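Local coordinates for protein amide synthase (Vibrio cholerae, PDB 1L5A) that acts as a nonribosomal peptide synthetase condensation enzyme of vibriobactin biosynthesis, where it probably forms an amide bond as an amide synthase, at residues P70-D75 against S107-R112; R88-D93 against L119-A124; L39-L44 against Q139-H144. All coordinates share one frame; numbering follows the deposited sequence.

Overall arrangement
All three contacts build one layered alpha/beta half of the condensation enzyme. Contact 1 zips the outermost strand 72-75 onto strand 107-114 with backbone hydrogen bonds and is only partly buried. Contacts 2 and 3 are buried and depend on side chains: contact 2 sets helix 82-94 on strand 117-125 through a buried carboxylate that pairs with an arginine, and an isoleucine over a tyrosine ring, whereas contact 3 packs helix 35-47 on helix 131-150 without a hydrogen bond between the segments. Strands 107-114 and 117-125 are sheet neighbours, so contacts 1 and 2, with centres about 9 Å apart, share that sheet. Leu42 of contact 3 meets Ile71 and Val110 of contact 1, while Leu141 meets Ile120 of contact 2.

Contact 1 (P70-D75 against S107-R112); sequences PIDYQD and SHQVYR
Four backbone hydrogen bonds join Asp72 and Gln74 to His108, Val110 and Arg112 in a parallel ladder. Asp72 N donates to His108 O (2.8 Å), and Val110 N returns a bond to Asp72 O (2.8 Å). Two residues on, Gln74 N reaches Val110 O (3.0 Å) and Arg112 N reaches Gln74 O (3.0 Å). The strand axes lie 13° apart, and the parallel pairing runs unbroken from Asp72 opposite Gln109 to Asp75 opposite Arg112. Beside Arg112 the carboxylate of Asp75 makes a long salt bridge, Asp75 OD2 to Arg112 NE 3.7 Å; the arginine's NH1 is held by Thr35 and Asp75 OD1 by Ser77. With CG anti to its N (chi1 170°), Tyr73 leans across to Val110, Tyr73 CD1 to Val110 CB 3.9 Å, and lies alongside Arg112, its OH 3.5 Å from Arg112 CB. Ile71 CG2 meets Val110 CG2 at 4.0 Å, on the face covered by helix 35-47. Gln74 and Tyr111 run side by side on the other face, amide and ring planes 70° apart, under helix 82-94, where Gln74 NE2 hydrogen-bonds Gln89 OE1. The chemistry therefore implies that main-chain bonds fix this edge of the sheet, with the ion pair a long, weaker addition where strand 72-75 ends.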
# COMPACT_ATOMS: atom_id res chain seq x y z
N PRO A 70 7.72 37.03 -10.12
CA PRO A 70 8.68 37.82 -10.92
C PRO A 70 10.08 37.52 -10.42
O PRO A 70 10.26 37.12 -9.28
CB PRO A 70 8.33 39.28 -10.57
CG PRO A 70 7.02 39.22 -9.85
CD PRO A 70 6.93 37.87 -9.21
N ILE A 71 11.07 37.71 -11.27
CA ILE A 71 12.45 37.52 -10.87
C ILE A 71 13.10 38.89 -11.04
O ILE A 71 13.31 39.34 -12.16
CB ILE A 71 13.17 36.54 -11.77
CG1 ILE A 71 12.60 35.14 -11.56
CG2 ILE A 71 14.66 36.58 -11.45
CD1 ILE A 71 13.32 34.08 -12.33
N ASP A 72 13.41 39.54 -9.93
CA ASP A 72 14.03 40.85 -9.96
C ASP A 72 15.54 40.70 -10.12
O ASP A 72 16.24 40.25 -9.21
CB ASP A 72 13.65 41.62 -8.68
CG ASP A 72 14.39 42.96 -8.53
OD1 ASP A 72 14.43 43.74 -9.51
OD2 ASP A 72 14.93 43.24 -7.43
N TYR A 73 16.04 41.06 -11.30
CA TYR A 73 17.47 40.98 -11.61
C TYR A 73 18.16 42.35 -11.70
O TYR A 73 17.58 43.32 -12.19
CB TYR A 73 17.70 40.28 -12.94
CG TYR A 73 19.12 40.39 -13.43
CD1 TYR A 73 20.15 39.73 -12.78
CD2 TYR A 73 19.45 41.15 -14.54
CE1 TYR A 73 21.46 39.81 -13.23
CE2 TYR A 73 20.77 41.26 -14.99
CZ TYR A 73 21.77 40.58 -14.34
OH TYR A 73 23.06 40.63 -14.81
N GLN A 74 19.40 42.42 -11.23
CA GLN A 74 20.14 43.66 -11.32
C GLN A 74 21.62 43.39 -11.55
O GLN A 74 22.24 42.59 -10.84
CB GLN A 74 19.96 44.51 -10.05
CG GLN A 74 18.59 45.18 -9.94
CD GLN A 74 18.39 45.92 -8.61
OE1 GLN A 74 19.20 46.78 -8.22
NE2 GLN A 74 17.31 45.58 -7.91
N ASP A 75 22.16 44.02 -12.59
CA ASP A 75 23.58 43.92 -12.91
C ASP A 75 24.19 45.07 -12.11
O ASP A 75 23.92 46.24 -12.39
CB ASP A 75 23.82 44.15 -14.41
CG ASP A 75 25.23 43.83 -14.82
OD1 ASP A 75 26.14 44.09 -14.01
OD2 ASP A 75 25.44 43.32 -15.94
N SER A 107 9.59 36.04 -2.96
CA SER A 107 10.37 37.09 -3.59
C SER A 107 11.62 36.43 -4.18
O SER A 107 12.18 35.51 -3.58
CB SER A 107 10.75 38.16 -2.56
OG SER A 107 11.37 39.28 -3.16
N HIS A 108 12.05 36.91 -5.34
CA HIS A 108 13.23 36.36 -5.99
C HIS A 108 14.09 37.48 -6.54
O HIS A 108 13.67 38.25 -7.41
CB HIS A 108 12.79 35.41 -7.12
CG HIS A 108 11.80 34.39 -6.66
ND1 HIS A 108 12.17 33.22 -6.03
CD2 HIS A 108 10.45 34.45 -6.59
CE1 HIS A 108 11.09 32.60 -5.59
NE2 HIS A 108 10.03 33.33 -5.91
N GLN A 109 15.31 37.59 -6.04
CA GLN A 109 16.18 38.64 -6.49
C GLN A 109 17.51 38.05 -6.93
O GLN A 109 18.01 37.12 -6.30
CB GLN A 109 16.40 39.63 -5.35
CG GLN A 109 15.13 40.26 -4.75
CD GLN A 109 15.39 40.95 -3.37
OE1 GLN A 109 16.53 41.32 -3.04
NE2 GLN A 109 14.32 41.12 -2.58
N VAL A 110 18.08 38.56 -8.03
CA VAL A 110 19.37 38.07 -8.50
C VAL A 110 20.31 39.25 -8.72
O VAL A 110 19.91 40.26 -9.26
CB VAL A 110 19.27 37.32 -9.84
CG1 VAL A 110 20.63 36.74 -10.21
CG2 VAL A 110 18.24 36.20 -9.75
N TYR A 111 21.57 39.10 -8.32
CA TYR A 111 22.53 40.17 -8.49
C TYR A 111 23.84 39.74 -9.11
O TYR A 111 24.49 38.82 -8.62
CB TYR A 111 22.89 40.84 -7.16
CG TYR A 111 21.72 41.37 -6.40
CD1 TYR A 111 21.11 40.60 -5.39
CD2 TYR A 111 21.18 42.61 -6.69
CE1 TYR A 111 19.99 41.06 -4.71
CE2 TYR A 111 20.06 43.08 -6.01
CZ TYR A 111 19.46 42.30 -5.03
OH TYR A 111 18.31 42.72 -4.42
N ARG A 112 24.22 40.42 -10.18
CA ARG A 112 25.50 40.15 -10.79
C ARG A 112 26.39 41.20 -10.11
O ARG A 112 26.26 42.40 -10.36
CB ARG A 112 25.44 40.38 -12.31
CG ARG A 112 26.77 40.15 -13.04
CD ARG A 112 26.59 40.20 -14.56
NE ARG A 112 27.83 40.55 -15.25
CZ ARG A 112 28.64 39.69 -15.86
NH1 ARG A 112 28.36 38.39 -15.89
NH2 ARG A 112 29.75 40.14 -16.42

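Contact 2 (R88-D93 against L119-A124); sequences RQIEQD and LIYTRA
Asp93 and Tyr121 both hold CG anti to the backbone N (chi1 177° and 171°), which carries the carboxylate inward from the helix and the phenol outward from the strand until OD1 and OH meet. The phenol donates to Asp93 OD1, which approaches at the edge of the ring; the modelled 2.5 Å from Tyr121 OH to Asp93 OD1 is doubtful, because OD1 also crowds Arg123. The other carboxylate oxygen, Asp93 OD2, pairs with Arg123 NH1 in a salt bridge, and the carboxylate and guanidinium planes are nearly coplanar, 6° apart. Since the arginine chain is bent at its middle torsions, its guanidinium edge faces the acid; NH2 has a further, weak bond to Ile105 O. One turn earlier in the helix, Ile90 packs CG2 over one face of the Tyr121 ring, a CH-pi contact 3.9 Å from the ring centroid. The longer branch of Ile90 meets Leu119 tip to tip, Ile90 CD1 to Leu119 CD2 3.6 Å. All five touching residues are buried, so the salt bridge to Arg123 probably offsets the charge of a buried carboxylate. The helix and strand segments run almost parallel with axes 10.3 Å apart, the alpha-on-beta layering of an open alpha/beta sandwich, here using the helix of the crossover between strands 72-75 and 107-114.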
# COMPACT_ATOMS: atom_id res chain seq x y z
N ARG A 88 21.40 45.81 0.91
CA ARG A 88 20.44 46.75 1.47
C ARG A 88 19.07 46.31 1.01
O ARG A 88 18.09 46.41 1.75
CB ARG A 88 20.65 48.18 0.98
CG ARG A 88 21.90 48.87 1.45
CD ARG A 88 22.05 50.21 0.75
NE ARG A 88 23.27 50.89 1.17
CZ ARG A 88 23.80 51.94 0.54
NH1 ARG A 88 23.21 52.43 -0.54
NH2 ARG A 88 24.92 52.49 0.98
N GLN A 89 18.99 45.85 -0.23
CA GLN A 89 17.71 45.44 -0.78
C GLN A 89 17.29 44.10 -0.22
O GLN A 89 16.10 43.82 -0.10
CB GLN A 89 17.78 45.39 -2.31
CG GLN A 89 18.08 46.74 -2.96
CD GLN A 89 18.01 46.68 -4.45
OE1 GLN A 89 16.93 46.73 -5.04
NE2 GLN A 89 19.17 46.55 -5.09
N ILE A 90 18.26 43.26 0.13
CA ILE A 90 17.90 41.98 0.70
C ILE A 90 17.31 42.23 2.09
O ILE A 90 16.28 41.64 2.46
CB ILE A 90 19.12 41.04 0.78
CG1 ILE A 90 19.48 40.57 -0.63
CG2 ILE A 90 18.80 39.86 1.69
CD1 ILE A 90 20.64 39.61 -0.72
N GLU A 91 17.94 43.12 2.85
CA GLU A 91 17.45 43.42 4.19
C GLU A 91 16.12 44.12 4.06
O GLU A 91 15.23 43.94 4.88
CB GLU A 91 18.44 44.33 4.93
CG GLU A 91 18.03 44.71 6.35
CD GLU A 91 17.88 43.51 7.29
OE1 GLU A 91 18.60 42.49 7.13
OE2 GLU A 91 17.04 43.60 8.21
N GLN A 92 15.97 44.91 3.01
CA GLN A 92 14.71 45.61 2.83
C GLN A 92 13.58 44.58 2.76
O GLN A 92 12.56 44.74 3.42
CB GLN A 92 14.75 46.44 1.55
CG GLN A 92 13.46 47.16 1.24
CD GLN A 92 13.02 48.08 2.36
OE1 GLN A 92 13.74 49.02 2.72
NE2 GLN A 92 11.84 47.82 2.92
N ASP A 93 13.77 43.52 1.99
CA ASP A 93 12.71 42.52 1.88
C ASP A 93 12.50 41.80 3.21
O ASP A 93 11.37 41.50 3.58
CB ASP A 93 13.02 41.54 0.76
CG ASP A 93 11.99 40.44 0.65
OD1 ASP A 93 12.25 39.34 1.19
OD2 ASP A 93 10.92 40.67 0.05
N LEU A 119 24.73 36.82 -6.67
CA LEU A 119 24.01 36.66 -5.43
C LEU A 119 22.54 36.40 -5.71
O LEU A 119 21.87 37.23 -6.31
CB LEU A 119 24.13 37.92 -4.57
CG LEU A 119 23.62 37.73 -3.14
CD1 LEU A 119 24.41 36.61 -2.49
CD2 LEU A 119 23.76 39.02 -2.36
N ILE A 120 22.06 35.24 -5.27
CA ILE A 120 20.66 34.86 -5.44
C ILE A 120 19.98 34.88 -4.08
O ILE A 120 20.46 34.28 -3.12
CB ILE A 120 20.51 33.44 -5.98
CG1 ILE A 120 21.02 33.37 -7.41
CG2 ILE A 120 19.06 33.02 -5.91
CD1 ILE A 120 21.33 31.97 -7.85
N TYR A 121 18.84 35.56 -4.03
CA TYR A 121 18.08 35.68 -2.81
C TYR A 121 16.68 35.13 -3.05
O TYR A 121 15.95 35.58 -3.94
CB TYR A 121 18.00 37.16 -2.37
CG TYR A 121 17.04 37.42 -1.24
CD1 TYR A 121 17.33 37.01 0.08
CD2 TYR A 121 15.85 38.09 -1.46
CE1 TYR A 121 16.44 37.26 1.14
CE2 TYR A 121 14.94 38.35 -0.42
CZ TYR A 121 15.25 37.93 0.88
OH TYR A 121 14.35 38.21 1.88
N THR A 122 16.30 34.16 -2.23
CA THR A 122 15.00 33.53 -2.31
C THR A 122 14.28 33.67 -0.98
O THR A 122 14.84 33.35 0.05
CB THR A 122 15.16 32.04 -2.61
OG1 THR A 122 15.91 31.90 -3.82
CG2 THR A 122 13.80 31.37 -2.76
N ARG A 123 13.04 34.13 -1.00
CA ARG A 123 12.28 34.26 0.23
C ARG A 123 10.85 33.81 0.07
O ARG A 123 10.20 34.11 -0.93
CB ARG A 123 12.22 35.70 0.71
CG ARG A 123 11.09 35.91 1.72
CD ARG A 123 10.43 37.25 1.54
NE ARG A 123 9.08 37.12 1.03
CZ ARG A 123 8.38 38.11 0.49
NH1 ARG A 123 8.91 39.32 0.37
NH2 ARG A 123 7.15 37.88 0.04
N ALA A 124 10.36 33.14 1.10
CA ALA A 124 9.00 32.66 1.10
C ALA A 124 8.49 32.67 2.53
O ALA A 124 9.23 32.86 3.47
CB ALA A 124 8.96 31.23 0.54

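Contact 3 (L39-L44 against Q139-H144); sequences LRALHL and QRLSQH
Ala41, Leu42 and Leu44 meet Leu141 and His144 where helices 35-47 and 131-150 pack together over one face of the mixed sheet, a helix layer of the alpha/beta architecture seen in condensation domains. The segment axes come within 8.3 Å and cross at 131°, a spacing that the small Ala41 helps allow.

The apolar contacts centre on Leu141 CD1. Leu141 CD1 rests against the first helix, 3.5 Å from Leu42 N and 3.8 Å from Leu42 CB, and lies 4.0 Å from Ala41 CB. With CG anti to the backbone N (chi1 168°), the leucine extends its tip toward the partner helix, although it leaves its own helix obliquely. Ala41 CB also lies 3.9 Å from His144 CB, so the alanine sits beside both residues of the second helix. The CB of Leu42 points away from the second helix, and beyond it the side chain meets Val110 of the sheet and Ile71; only its CB, among its side-chain atoms, joins this contact.

The side chains of Leu44 and His144 cross at about a right angle, and Leu44 CD1 lies 3.8 Å from His144 ND1. Leu44 CB lies over one face of the imidazole and Arg140 NH1 at the other, offset toward the rim.

Polar bonds run to residues beyond the two segments or stay within one of them. The bond between His144 NE2 and Glu48 OE2 helps fix the ring's rotation; the same oxygen forms a salt bridge with Arg140 NH2, while Arg140 NH1 bonds Gln143 OE1 at 3.0 Å. The imidazole thus presents its face to Leu44 CB, a CH-pi contact 3.8 Å from the His144 ring centroid and 13° off the ring normal.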
# COMPACT_ATOMS: atom_id res chain seq x y z
N LEU A 39 19.49 33.05 -14.85
CA LEU A 39 18.21 33.74 -14.77
C LEU A 39 17.09 32.90 -15.38
O LEU A 39 15.99 32.83 -14.82
CB LEU A 39 18.28 35.10 -15.47
CG LEU A 39 19.11 36.23 -14.86
CD1 LEU A 39 18.85 37.49 -15.66
CD2 LEU A 39 18.73 36.47 -13.41
N ARG A 40 17.35 32.28 -16.53
CA ARG A 40 16.36 31.44 -17.19
C ARG A 40 16.09 30.26 -16.26
O ARG A 40 14.93 29.90 -16.01
CB ARG A 40 16.93 30.93 -18.51
CG ARG A 40 16.07 29.91 -19.22
CD ARG A 40 14.80 30.54 -19.76
NE ARG A 40 14.02 29.59 -20.57
CZ ARG A 40 12.75 29.78 -20.91
NH1 ARG A 40 12.11 30.87 -20.50
NH2 ARG A 40 12.13 28.88 -21.64
N ALA A 41 17.17 29.65 -15.77
CA ALA A 41 17.05 28.52 -14.85
C ALA A 41 16.16 28.89 -13.67
O ALA A 41 15.27 28.11 -13.31
CB ALA A 41 18.42 28.10 -14.36
N LEU A 42 16.39 30.06 -13.05
CA LEU A 42 15.58 30.45 -11.90
C LEU A 42 14.12 30.66 -12.32
O LEU A 42 13.22 30.23 -11.61
CB LEU A 42 16.14 31.71 -11.23
CG LEU A 42 15.34 32.35 -10.08
CD1 LEU A 42 15.24 31.43 -8.90
CD2 LEU A 42 16.01 33.62 -9.66
N HIS A 43 13.91 31.30 -13.47
CA HIS A 43 12.56 31.53 -14.00
C HIS A 43 11.85 30.20 -14.27
O HIS A 43 10.64 30.06 -14.06
CB HIS A 43 12.64 32.31 -15.31
CG HIS A 43 11.36 32.33 -16.08
ND1 HIS A 43 10.39 33.29 -15.90
CD2 HIS A 43 10.87 31.47 -17.00
CE1 HIS A 43 9.36 33.04 -16.68
NE2 HIS A 43 9.62 31.93 -17.36
N LEU A 44 12.60 29.22 -14.77
CA LEU A 44 12.02 27.91 -15.03
C LEU A 44 11.67 27.22 -13.71
O LEU A 44 10.55 26.74 -13.52
CB LEU A 44 13.00 27.04 -15.83
CG LEU A 44 13.18 27.38 -17.32
CD1 LEU A 44 14.17 26.41 -17.94
CD2 LEU A 44 11.84 27.29 -18.05
N GLN A 139 17.87 22.42 -5.64
CA GLN A 139 18.35 21.37 -6.52
C GLN A 139 17.75 21.54 -7.92
O GLN A 139 18.43 21.35 -8.93
CB GLN A 139 18.00 20.00 -5.92
CG GLN A 139 18.73 19.67 -4.60
CD GLN A 139 20.25 19.81 -4.72
OE1 GLN A 139 20.87 19.21 -5.61
NE2 GLN A 139 20.85 20.60 -3.84
N ARG A 140 16.48 21.92 -7.98
CA ARG A 140 15.84 22.13 -9.26
C ARG A 140 16.56 23.29 -9.99
O ARG A 140 16.86 23.21 -11.18
CB ARG A 140 14.36 22.45 -9.04
CG ARG A 140 13.52 22.42 -10.31
CD ARG A 140 13.75 21.15 -11.09
NE ARG A 140 12.94 21.11 -12.30
CZ ARG A 140 13.17 20.33 -13.35
NH1 ARG A 140 14.20 19.50 -13.36
NH2 ARG A 140 12.38 20.39 -14.40
N LEU A 141 16.86 24.36 -9.26
CA LEU A 141 17.54 25.49 -9.89
C LEU A 141 18.83 24.96 -10.50
O LEU A 141 19.18 25.29 -11.63
CB LEU A 141 17.84 26.56 -8.86
CG LEU A 141 18.79 27.65 -9.34
CD1 LEU A 141 18.10 28.51 -10.41
CD2 LEU A 141 19.19 28.51 -8.12
N SER A 142 19.52 24.14 -9.72
CA SER A 142 20.75 23.53 -10.17
C SER A 142 20.50 22.74 -11.46
O SER A 142 21.19 22.92 -12.47
CB SER A 142 21.25 22.57 -9.09
OG SER A 142 22.48 21.98 -9.46
N GLN A 143 19.51 21.85 -11.43
CA GLN A 143 19.19 21.03 -12.57
C GLN A 143 18.93 21.82 -13.84
O GLN A 143 19.50 21.53 -14.90
CB GLN A 143 17.99 20.13 -12.27
CG GLN A 143 18.22 19.24 -11.09
CD GLN A 143 17.03 18.35 -10.76
OE1 GLN A 143 15.87 18.74 -10.95
NE2 GLN A 143 17.31 17.17 -10.23
N HIS A 144 18.07 22.82 -13.76
CA HIS A 144 17.79 23.60 -14.94
C HIS A 144 19.04 24.30 -15.46
O HIS A 144 19.26 24.35 -16.67
CB HIS A 144 16.69 24.61 -14.69
CG HIS A 144 15.31 24.04 -14.79
ND1 HIS A 144 14.87 23.34 -15.90
CD2 HIS A 144 14.24 24.12 -13.96
CE1 HIS A 144 13.60 23.02 -15.75
NE2 HIS A 144 13.19 23.48 -14.58